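PDB 2P0O: hypothetical protein DUF871 from Enterococcus faecalis, which is of unknown function but is probably a 6-phospho-N-acetylmuramidase, pairing a TIM barrel with a cyclophilin-like C-terminal domain. Local coordinates for residues A[153-157]-A[158-162]. Residues are numbered along the deposited sequence; the frame is centred on the assembly and turned at random.
Sequences TGIGT and TFFNE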
loop_
_atom_site.group_PDB
_atom_site.type_symbol
_atom_site.label_atom_id
_atom_site.label_comp_id
_atom_site.label_asym_id
_atom_site.label_seq_id
_atom_site.Cartn_x
_atom_site.Cartn_y
_atom_site.Cartn_z
ATOM N N THR A 153 16.045 8.065 -6.263
ATOM C CA THR A 153 16.093 9.146 -5.284
ATOM C C THR A 153 15.227 8.868 -4.012
ATOM O O THR A 153 15.232 9.664 -3.059
ATOM C CB THR A 153 15.687 10.508 -5.929
ATOM O OG1 THR A 153 14.295 10.452 -6.304
ATOM C CG2 THR A 153 16.551 10.834 -7.144
ATOM N N GLY A 154 14.513 7.740 -3.993
ATOM C CA GLY A 154 13.734 7.340 -2.819
ATOM C C GLY A 154 14.645 6.991 -1.643
ATOM O O GLY A 154 15.855 6.693 -1.812
ATOM N N ILE A 155 14.046 7.029 -0.452
ATOM C CA ILE A 155 14.780 6.847 0.775
ATOM C C ILE A 155 15.020 5.369 1.017
ATOM O O ILE A 155 14.372 4.519 0.403
ATOM C CB ILE A 155 14.033 7.489 1.967
ATOM C CG1 ILE A 155 12.797 6.682 2.344
ATOM C CG2 ILE A 155 13.618 8.941 1.618
ATOM C CD1 ILE A 155 11.948 7.375 3.483
ATOM N N GLY A 156 15.985 5.086 1.891
ATOM C CA GLY A 156 16.365 3.721 2.248
ATOM C C GLY A 156 15.661 3.251 3.497
ATOM O O GLY A 156 15.162 4.064 4.291
ATOM N N THR A 157 15.614 1.929 3.679
ATOM C CA THR A 157 14.829 1.330 4.778
ATOM C C THR A 157 15.327 1.764 6.162
ATOM O O THR A 157 14.528 2.048 7.070
ATOM C CB THR A 157 14.814 -0.210 4.641
ATOM O OG1 THR A 157 14.051 -0.553 3.478
ATOM C CG2 THR A 157 14.184 -0.887 5.886
ATOM N N THR A 158 16.651 1.830 6.291
ATOM C CA THR A 158 17.342 2.157 7.539
ATOM C C THR A 158 17.001 3.566 8.028
ATOM O O THR A 158 16.603 3.753 9.192
ATOM C CB THR A 158 18.892 1.990 7.348
ATOM O OG1 THR A 158 19.193 0.609 7.118
ATOM C CG2 THR A 158 19.712 2.483 8.550
ATOM N N PHE A 159 17.212 4.550 7.154
ATOM C CA PHE A 159 16.885 5.942 7.426
ATOM C C PHE A 159 15.401 6.079 7.742
ATOM O O PHE A 159 15.021 6.773 8.674
ATOM C CB PHE A 159 17.246 6.808 6.211
ATOM C CG PHE A 159 16.639 8.201 6.227
ATOM C CD1 PHE A 159 15.349 8.428 5.742
ATOM C CD2 PHE A 159 17.368 9.286 6.714
ATOM C CE1 PHE A 159 14.780 9.732 5.738
ATOM C CE2 PHE A 159 16.826 10.580 6.718
ATOM C CZ PHE A 159 15.527 10.808 6.231
ATOM N N PHE A 160 14.573 5.428 6.938
ATOM C CA PHE A 160 13.129 5.407 7.116
ATOM C C PHE A 160 12.771 4.850 8.495
ATOM O O PHE A 160 12.012 5.489 9.231
ATOM C CB PHE A 160 12.543 4.567 5.983
ATOM C CG PHE A 160 11.029 4.363 6.016
ATOM C CD1 PHE A 160 10.164 5.355 5.563
ATOM C CD2 PHE A 160 10.497 3.132 6.394
ATOM C CE1 PHE A 160 8.788 5.154 5.500
ATOM C CE2 PHE A 160 9.106 2.909 6.349
ATOM C CZ PHE A 160 8.251 3.921 5.901
ATOM N N ASN A 161 13.338 3.690 8.854
ATOM C CA ASN A 161 13.045 3.053 10.128
ATOM C C ASN A 161 13.528 3.923 11.272
ATOM O O ASN A 161 12.831 4.107 12.272
ATOM C CB ASN A 161 13.737 1.694 10.234
ATOM C CG ASN A 161 13.017 0.621 9.466
ATOM O OD1 ASN A 161 11.913 0.828 8.953
ATOM N ND2 ASN A 161 13.630 -0.555 9.395
ATOM N N GLU A 162 14.724 4.470 11.087
ATOM C CA GLU A 162 15.346 5.359 12.053
ATOM C C GLU A 162 14.478 6.582 12.300
ATOM O O GLU A 162 14.222 6.945 13.446
ATOM C CB GLU A 162 16.711 5.781 11.525
ATOM C CG GLU A 162 17.620 6.453 12.515
ATOM C CD GLU A 162 19.021 6.734 11.929
ATOM O OE1 GLU A 162 19.157 7.518 10.944
ATOM O OE2 GLU A 162 19.996 6.158 12.464
#
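Ile155, just before the helix 157-169, sets its side chain against the two phenylalanines of the first turn. A chi1 of 72° tucks CG1 in over the backbone, flanked by N and C, and the extended arm beyond carries CD1 to 3.4 Å from CD1 of Phe160, meeting that ring obliquely. Ile155, the residue before the N-cap Gly156, and Phe160 thus form a hydrophobic staple. Phe159 adds a looser flank, Ile155 CB lying 4.1 Å from Phe159 CD1. The carbonyl O of Gly156 takes the N-H of Phe160 at 3.0 Å in a nearly straight bond (161°). One residue on, Thr157 O accepts Asn161 N at 2.7 Å, continuing the alpha-helical pattern. The side chains of Thr157 and Asn161 run alongside each other in the same direction; chi1 of -68° sets Thr157 OG1 beside the backbone N and turns the CG2 methyl to 3.6 Å from Asn161 ND2, while Thr157 OG1 is hydrogen-bonded to Lys197 NZ. Backbone bonds from Ile155 to Thr194 and Glu196 tie the loop to the segment preceding helix 203-212, and the Phe160 ring meets His145. The whole forms the surface-lying start of the helix that links barrel strands 141-144 and 173-178.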